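Local atomic coordinates of peptidoglycan-N-acetylmuramic acid deacetylase PdaA (Bacillus subtilis, PDB entry 1W1A), a protein that deacetylates N-acetylmuramic acid residues of peptidoglycan, leading to muramic delta-lactam in the spore cortex, and is required for germination. Residues 117-122 with 157-162; 62-67 with 85-90. One frame throughout, in Å; residues are numbered along the deposited sequence.

Contact 1: residues 117-122 with 157-162; sequences NHSFHH and RPPRGV. With CD (cadmium ion), chain C; NDG (2-acetamido-2-deoxy-alpha-D-glucopyranose), chain E.
His-118 turns its ring edge-on to the 157-162 loop: ND1 gives its hydrogen to Arg-157 O at 2.8 Å, with the oxygen lying in the ring plane. With ND1 donating, NE2 is left as the acceptor, and sugar N2 donates to it at 3.1 Å along a nearly straight bond (172°). His-122 stands differently. Its CG lies trans to the backbone nitrogen (chi1 -162°), which lays one ring face over Pro-159, and Pro-159 CB sits 3.7 Å from the centroid of the His-122 ring in a CH-pi contact; His-122 NE2, at the ring edge, is hydrogen-bonded to sugar O1. These two histidines are the protein's divalent-metal ligands, but here the sugar meets them and the cadmium ion sits on His-121 instead. A leucine in place of His-118 would probably leave Arg-157 O without its donor and the sugar N-H without its acceptor. Arg-160, extended from CG to NE, grips His-122 O side-on through NE (3.0 Å) and NH2, the oxygen near the guanidinium plane. Ser-119 presses on the proline ring, CB to Pro-159 CG being a tight 3.4 Å. Asn-117 O takes the Arg-157 N-H, just where strands 114-117 and 155-156 end; the Asn-117 amide reaches Leu-137 O on helix 130-148, and the Arg-157 side chain packs against strands 90-93 and 211-215.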
loop_
_atom_site.group_PDB
_atom_site.type_symbol
_atom_site.label_atom_id
_atom_site.label_comp_id
_atom_site.label_asym_id
_atom_site.label_seq_id
_atom_site.Cartn_x
_atom_site.Cartn_y
_atom_site.Cartn_z
ATOM N N ASN A 117 7.737 -2.704 -0.716
ATOM C CA ASN A 117 8.859 -2.133 0.017
ATOM C C ASN A 117 8.493 -0.798 0.682
ATOM O O ASN A 117 8.014 0.132 0.022
ATOM C CB ASN A 117 10.034 -1.910 -0.947
ATOM C CG ASN A 117 11.398 -2.056 -0.273
ATOM O OD1 ASN A 117 11.636 -1.547 0.825
ATOM N ND2 ASN A 117 12.302 -2.748 -0.945
ATOM N N HIS A 118 8.727 -0.707 1.985
ATOM C CA HIS A 118 8.449 0.518 2.718
ATOM C C HIS A 118 9.759 0.994 3.364
ATOM O O HIS A 118 9.757 1.729 4.360
ATOM C CB HIS A 118 7.364 0.258 3.771
ATOM C CG HIS A 118 6.592 1.480 4.159
ATOM N ND1 HIS A 118 6.428 2.555 3.312
ATOM C CD2 HIS A 118 5.904 1.782 5.287
ATOM C CE1 HIS A 118 5.674 3.468 3.900
ATOM N NE2 HIS A 118 5.341 3.022 5.099
ATOM N N SER A 119 10.871 0.560 2.760
ATOM C CA SER A 119 12.241 0.876 3.177
ATOM C C SER A 119 12.614 0.193 4.482
ATOM O O SER A 119 11.747 -0.130 5.294
ATOM C CB SER A 119 12.452 2.382 3.321
ATOM O OG SER A 119 12.049 2.828 4.598
ATOM N N PHE A 120 13.912 -0.005 4.694
ATOM C CA PHE A 120 14.360 -0.686 5.893
ATOM C C PHE A 120 14.192 0.069 7.201
ATOM O O PHE A 120 13.664 -0.493 8.158
ATOM C CB PHE A 120 15.816 -1.144 5.743
ATOM C CG PHE A 120 16.222 -2.178 6.761
ATOM C CD1 PHE A 120 16.602 -1.801 8.036
ATOM C CD2 PHE A 120 16.157 -3.538 6.452
ATOM C CE1 PHE A 120 16.912 -2.760 9.004
ATOM C CE2 PHE A 120 16.463 -4.509 7.408
ATOM C CZ PHE A 120 16.842 -4.115 8.691
ATOM N N HIS A 121 14.630 1.328 7.248
ATOM C CA HIS A 121 14.529 2.131 8.470
ATOM C C HIS A 121 13.387 3.138 8.424
ATOM O O HIS A 121 13.221 3.930 9.343
ATOM C CB HIS A 121 15.832 2.900 8.734
ATOM C CG HIS A 121 17.024 2.021 8.945
ATOM N ND1 HIS A 121 17.916 1.719 7.938
ATOM C CD2 HIS A 121 17.447 1.341 10.038
ATOM C CE1 HIS A 121 18.835 0.891 8.401
ATOM N NE2 HIS A 121 18.572 0.646 9.672
ATOM N N HIS A 122 12.610 3.109 7.349
ATOM C CA HIS A 122 11.494 4.030 7.183
ATOM C C HIS A 122 11.923 5.499 7.264
ATOM O O HIS A 122 11.250 6.328 7.885
ATOM C CB HIS A 122 10.406 3.734 8.225
ATOM C CG HIS A 122 9.074 4.325 7.883
ATOM N ND1 HIS A 122 8.627 5.516 8.412
ATOM C CD2 HIS A 122 8.113 3.914 7.020
ATOM C CE1 HIS A 122 7.450 5.814 7.890
ATOM N NE2 HIS A 122 7.116 4.859 7.042
ATOM N N ARG A 157 6.557 2.090 -1.652
ATOM C CA ARG A 157 5.710 3.131 -1.117
ATOM C C ARG A 157 6.659 3.958 -0.229
ATOM O O ARG A 157 7.147 3.483 0.798
ATOM C CB ARG A 157 4.528 2.575 -0.312
ATOM C CG ARG A 157 3.541 3.717 -0.021
ATOM C CD ARG A 157 2.193 3.271 0.449
ATOM N NE ARG A 157 1.270 2.911 -0.626
ATOM C CZ ARG A 157 0.315 2.005 -0.454
ATOM N NH1 ARG A 157 0.210 1.412 0.731
ATOM N NH2 ARG A 157 -0.520 1.693 -1.437
ATOM N N PRO A 158 6.958 5.196 -0.648
ATOM C CA PRO A 158 7.852 6.102 0.080
ATOM C C PRO A 158 7.518 6.260 1.559
ATOM O O PRO A 158 6.379 6.587 1.924
ATOM C CB PRO A 158 7.716 7.420 -0.682
ATOM C CG PRO A 158 7.421 6.973 -2.077
ATOM C CD PRO A 158 6.422 5.850 -1.857
ATOM N N PRO A 159 8.511 6.023 2.434
ATOM C CA PRO A 159 8.286 6.152 3.871
ATOM C C PRO A 159 7.774 7.544 4.197
ATOM O O PRO A 159 8.304 8.537 3.697
ATOM C CB PRO A 159 9.666 5.898 4.459
ATOM C CG PRO A 159 10.273 4.959 3.495
ATOM C CD PRO A 159 9.876 5.543 2.162
ATOM N N ARG A 160 6.733 7.604 5.026
ATOM C CA ARG A 160 6.134 8.864 5.461
ATOM C C ARG A 160 5.342 9.502 4.332
ATOM O O ARG A 160 4.825 10.611 4.471
ATOM C CB ARG A 160 7.235 9.819 5.956
ATOM C CG ARG A 160 8.301 9.113 6.804
ATOM C CD ARG A 160 9.458 10.012 7.186
ATOM N NE ARG A 160 10.499 9.264 7.895
ATOM C CZ ARG A 160 11.455 9.815 8.645
ATOM N NH1 ARG A 160 11.517 11.135 8.799
ATOM N NH2 ARG A 160 12.351 9.040 9.249
ATOM N N GLY A 161 5.244 8.784 3.217
ATOM C CA GLY A 161 4.516 9.290 2.064
ATOM C C GLY A 161 5.231 10.447 1.397
ATOM O O GLY A 161 4.675 11.127 0.534
ATOM N N VAL A 162 6.481 10.664 1.793
ATOM C CA VAL A 162 7.280 11.756 1.246
ATOM C C VAL A 162 8.157 11.294 0.086
ATOM O O VAL A 162 8.730 10.209 0.127
ATOM C CB VAL A 162 8.184 12.374 2.341
ATOM C CG1 VAL A 162 9.041 13.480 1.754
ATOM C CG2 VAL A 162 7.328 12.896 3.480
HETATM CD CD CD C . 20.207 -0.831 11.114
HETATM C C1 NDG E . 3.968 6.329 7.326
HETATM C C2 NDG E . 2.893 5.243 7.282
HETATM C C3 NDG E . 2.139 5.413 5.971
HETATM C C4 NDG E . 1.493 6.820 5.934
HETATM C C5 NDG E . 2.522 7.936 6.241
HETATM C C6 NDG E . 1.824 9.255 6.534
HETATM C C7 NDG E . 3.281 3.191 8.483
HETATM C C8 NDG E . 4.248 2.048 8.741
HETATM O O5 NDG E . 3.330 7.619 7.408
HETATM O O3 NDG E . 1.154 4.398 5.843
HETATM O O4 NDG E . 0.932 7.060 4.649
HETATM O O6 NDG E . 0.747 9.071 7.451
HETATM O O7 NDG E . 2.366 3.407 9.281
HETATM N N2 NDG E . 3.475 3.918 7.385
HETATM O O1 NDG E . 4.712 6.290 6.151
#

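Contact 2: residues 62-67 with 85-90; sequences IYLTFD and HRVTGT. With NDG (2-acetamido-2-deoxy-alpha-D-glucopyranose), chain E.
Thr-90 clasps the strand 62-67 with both of its backbone polar groups. Its N-H goes to Leu-64 O at 3.1 Å, and its carbonyl oxygen receives the N-H of Phe-66 at 2.8 Å, so Thr-65 is bracketed between the two bonds. The CA atoms of Thr-65 and Thr-90, 4.6 Å apart, are the closest of the pairing, and Thr-65 CA also makes a C-H...O contact with Thr-90 O at 3.1 Å. The side chains of Thr-65 and Thr-90 stand on one face of the sheet, where Ile-243 of helix 243-251 touches both. Phe-66 swings its ring back along the strand, CG trans to its carbonyl carbon (chi1 -56°), and brings CE1 to 4.3 Å from Gly-89 CA, edge first; Phe-91 stacks on Phe-66 as well. The pairing is the parallel step of a beta-alpha-beta unit, in which strand 61-68 leads through helix 75-84 into strand 90-93, as in the barrel-like NodB deacetylase fold. Helix 75-84 finishes in a Schellman motif, with Arg-86 at positive phi, and from there to Gly-89 no direct backbone hydrogen bond joins the segments. Two waters bridge the backbones here. One molecule donates to Leu-64 O and to Thr-88 O while accepting from Thr-90 OG1; a second accepts from Leu-64 N at 2.9 Å and donates to Thr-88 O. Beside the waters, Leu-64 CD1 and Val-87 CG1 meet at 4.0 Å, their side chains crossing at about a right angle, with Phe-240 of strand 239-241 against both.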
loop_
_atom_site.group_PDB
_atom_site.type_symbol
_atom_site.label_atom_id
_atom_site.label_comp_id
_atom_site.label_asym_id
_atom_site.label_seq_id
_atom_site.Cartn_x
_atom_site.Cartn_y
_atom_site.Cartn_z
ATOM N N ILE A 62 -11.327 -2.624 -6.808
ATOM C CA ILE A 62 -10.586 -2.045 -5.687
ATOM C C ILE A 62 -9.341 -2.890 -5.418
ATOM O O ILE A 62 -9.373 -4.111 -5.565
ATOM C CB ILE A 62 -11.449 -1.996 -4.410
ATOM C CG1 ILE A 62 -12.513 -0.911 -4.557
ATOM C CG2 ILE A 62 -10.585 -1.733 -3.183
ATOM C CD1 ILE A 62 -13.489 -0.878 -3.410
ATOM N N TYR A 63 -8.255 -2.224 -5.032
ATOM C CA TYR A 63 -6.985 -2.878 -4.741
ATOM C C TYR A 63 -6.592 -2.635 -3.280
ATOM O O TYR A 63 -6.381 -1.497 -2.873
ATOM C CB TYR A 63 -5.882 -2.312 -5.636
ATOM C CG TYR A 63 -6.247 -2.215 -7.103
ATOM C CD1 TYR A 63 -6.057 -3.296 -7.969
ATOM C CD2 TYR A 63 -6.796 -1.046 -7.621
ATOM C CE1 TYR A 63 -6.408 -3.209 -9.316
ATOM C CE2 TYR A 63 -7.153 -0.947 -8.962
ATOM C CZ TYR A 63 -6.957 -2.027 -9.805
ATOM O OH TYR A 63 -7.325 -1.921 -11.128
ATOM N N LEU A 64 -6.481 -3.691 -2.490
ATOM C CA LEU A 64 -6.101 -3.502 -1.098
ATOM C C LEU A 64 -4.590 -3.507 -0.871
ATOM O O LEU A 64 -3.884 -4.428 -1.310
ATOM C CB LEU A 64 -6.738 -4.579 -0.224
ATOM C CG LEU A 64 -8.255 -4.691 -0.343
ATOM C CD1 LEU A 64 -8.749 -5.627 0.726
ATOM C CD2 LEU A 64 -8.907 -3.308 -0.201
ATOM N N THR A 65 -4.099 -2.468 -0.197
ATOM C CA THR A 65 -2.683 -2.369 0.128
ATOM C C THR A 65 -2.607 -2.008 1.601
ATOM O O THR A 65 -3.501 -1.350 2.140
ATOM C CB THR A 65 -1.941 -1.246 -0.668
ATOM O OG1 THR A 65 -2.118 0.015 -0.007
ATOM C CG2 THR A 65 -2.468 -1.145 -2.102
ATOM N N PHE A 66 -1.530 -2.437 2.244
ATOM C CA PHE A 66 -1.314 -2.148 3.649
ATOM C C PHE A 66 0.111 -1.632 3.856
ATOM O O PHE A 66 0.994 -1.926 3.058
ATOM C CB PHE A 66 -1.498 -3.419 4.478
ATOM C CG PHE A 66 -2.829 -4.083 4.296
ATOM C CD1 PHE A 66 -3.077 -4.893 3.183
ATOM C CD2 PHE A 66 -3.832 -3.928 5.254
ATOM C CE1 PHE A 66 -4.312 -5.546 3.039
ATOM C CE2 PHE A 66 -5.066 -4.573 5.119
ATOM C CZ PHE A 66 -5.308 -5.382 4.015
ATOM N N ASP A 67 0.317 -0.840 4.910
ATOM C CA ASP A 67 1.652 -0.354 5.271
ATOM C C ASP A 67 1.880 -1.006 6.629
ATOM O O ASP A 67 1.035 -0.899 7.517
ATOM C CB ASP A 67 1.696 1.171 5.433
ATOM C CG ASP A 67 1.672 1.915 4.099
ATOM O OD1 ASP A 67 1.761 1.265 3.034
ATOM O OD2 ASP A 67 1.566 3.161 4.121
ATOM N N HIS A 85 -12.217 -14.179 2.033
ATOM C CA HIS A 85 -12.753 -13.544 0.830
ATOM C C HIS A 85 -11.916 -13.820 -0.408
ATOM O O HIS A 85 -12.233 -13.347 -1.495
ATOM C CB HIS A 85 -12.843 -12.029 1.044
ATOM C CG HIS A 85 -13.764 -11.631 2.153
ATOM N ND1 HIS A 85 -15.131 -11.789 2.077
ATOM C CD2 HIS A 85 -13.515 -11.105 3.377
ATOM C CE1 HIS A 85 -15.684 -11.378 3.206
ATOM N NE2 HIS A 85 -14.725 -10.959 4.011
ATOM N N ARG A 86 -10.846 -14.586 -0.237
ATOM C CA ARG A 86 -9.951 -14.916 -1.341
ATOM C C ARG A 86 -9.486 -13.649 -2.071
ATOM O O ARG A 86 -9.458 -13.590 -3.299
ATOM C CB ARG A 86 -10.636 -15.883 -2.327
ATOM C CG ARG A 86 -9.642 -16.598 -3.245
ATOM C CD ARG A 86 -10.299 -17.655 -4.113
ATOM N NE ARG A 86 -9.317 -18.502 -4.796
ATOM C CZ ARG A 86 -8.579 -19.437 -4.196
ATOM N NH1 ARG A 86 -8.702 -19.657 -2.890
ATOM N NH2 ARG A 86 -7.716 -20.162 -4.904
ATOM N N VAL A 87 -9.116 -12.635 -1.301
ATOM C CA VAL A 87 -8.637 -11.381 -1.867
ATOM C C VAL A 87 -7.122 -11.296 -1.670
ATOM O O VAL A 87 -6.612 -11.700 -0.635
ATOM C CB VAL A 87 -9.317 -10.180 -1.171
ATOM C CG1 VAL A 87 -8.698 -8.864 -1.653
ATOM C CG2 VAL A 87 -10.826 -10.213 -1.459
ATOM N N THR A 88 -6.401 -10.771 -2.656
ATOM C CA THR A 88 -4.950 -10.663 -2.541
ATOM C C THR A 88 -4.474 -9.270 -2.119
ATOM O O THR A 88 -4.666 -8.285 -2.848
ATOM C CB THR A 88 -4.244 -11.015 -3.863
ATOM O OG1 THR A 88 -4.562 -12.368 -4.241
ATOM C CG2 THR A 88 -2.728 -10.885 -3.698
ATOM N N GLY A 89 -3.844 -9.200 -0.949
ATOM C CA GLY A 89 -3.329 -7.936 -0.446
ATOM C C GLY A 89 -1.881 -7.634 -0.825
ATOM O O GLY A 89 -1.118 -8.514 -1.225
ATOM N N THR A 90 -1.505 -6.364 -0.737
ATOM C CA THR A 90 -0.131 -5.971 -1.033
ATOM C C THR A 90 0.311 -5.238 0.222
ATOM O O THR A 90 -0.191 -4.157 0.534
ATOM C CB THR A 90 -0.044 -5.062 -2.268
ATOM O OG1 THR A 90 -0.497 -5.785 -3.422
ATOM C CG2 THR A 90 1.390 -4.606 -2.503
HETATM C C1 NDG E . 3.968 6.329 7.326
HETATM C C2 NDG E . 2.893 5.243 7.282
HETATM C C3 NDG E . 2.139 5.413 5.971
HETATM C C4 NDG E . 1.493 6.820 5.934
HETATM C C5 NDG E . 2.522 7.936 6.241
HETATM C C6 NDG E . 1.824 9.255 6.534
HETATM C C7 NDG E . 3.281 3.191 8.483
HETATM C C8 NDG E . 4.248 2.048 8.741
HETATM O O5 NDG E . 3.330 7.619 7.408
HETATM O O3 NDG E . 1.154 4.398 5.843
HETATM O O4 NDG E . 0.932 7.060 4.649
HETATM O O6 NDG E . 0.747 9.071 7.451
HETATM O O7 NDG E . 2.366 3.407 9.281
HETATM N N2 NDG E . 3.475 3.918 7.385
HETATM O O1 NDG E . 4.712 6.290 6.151
HETATM O O HOH W 1 -3.479 -5.929 -3.347
HETATM O O HOH W 2 -6.996 -6.450 -3.257
#

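Contact 2 closes before contact 1 opens along the chain, and their centres lie about 19 Å apart, on opposite sides of the chain's centre but within one NodB homology domain. The parallel sheet joins them: strand 61-68 pairs with 90-93, which pairs in turn with 114-117, whose end begins the 117-122 loop. Arg-157 makes the direct link, its NH1 forming a salt bridge to Asp-67 OD1 at 2.8 Å and its NH2 a probable hydrogen bond to Thr-65 OG1, which also bonds to Tyr-213 O. Asp-67, probably the catalytic proton acceptor, lies beside the metal-ligand histidines, its OD2 3.9 Å from His-118 NE2, where the sugar, also bonded to His-216, occupies the active site.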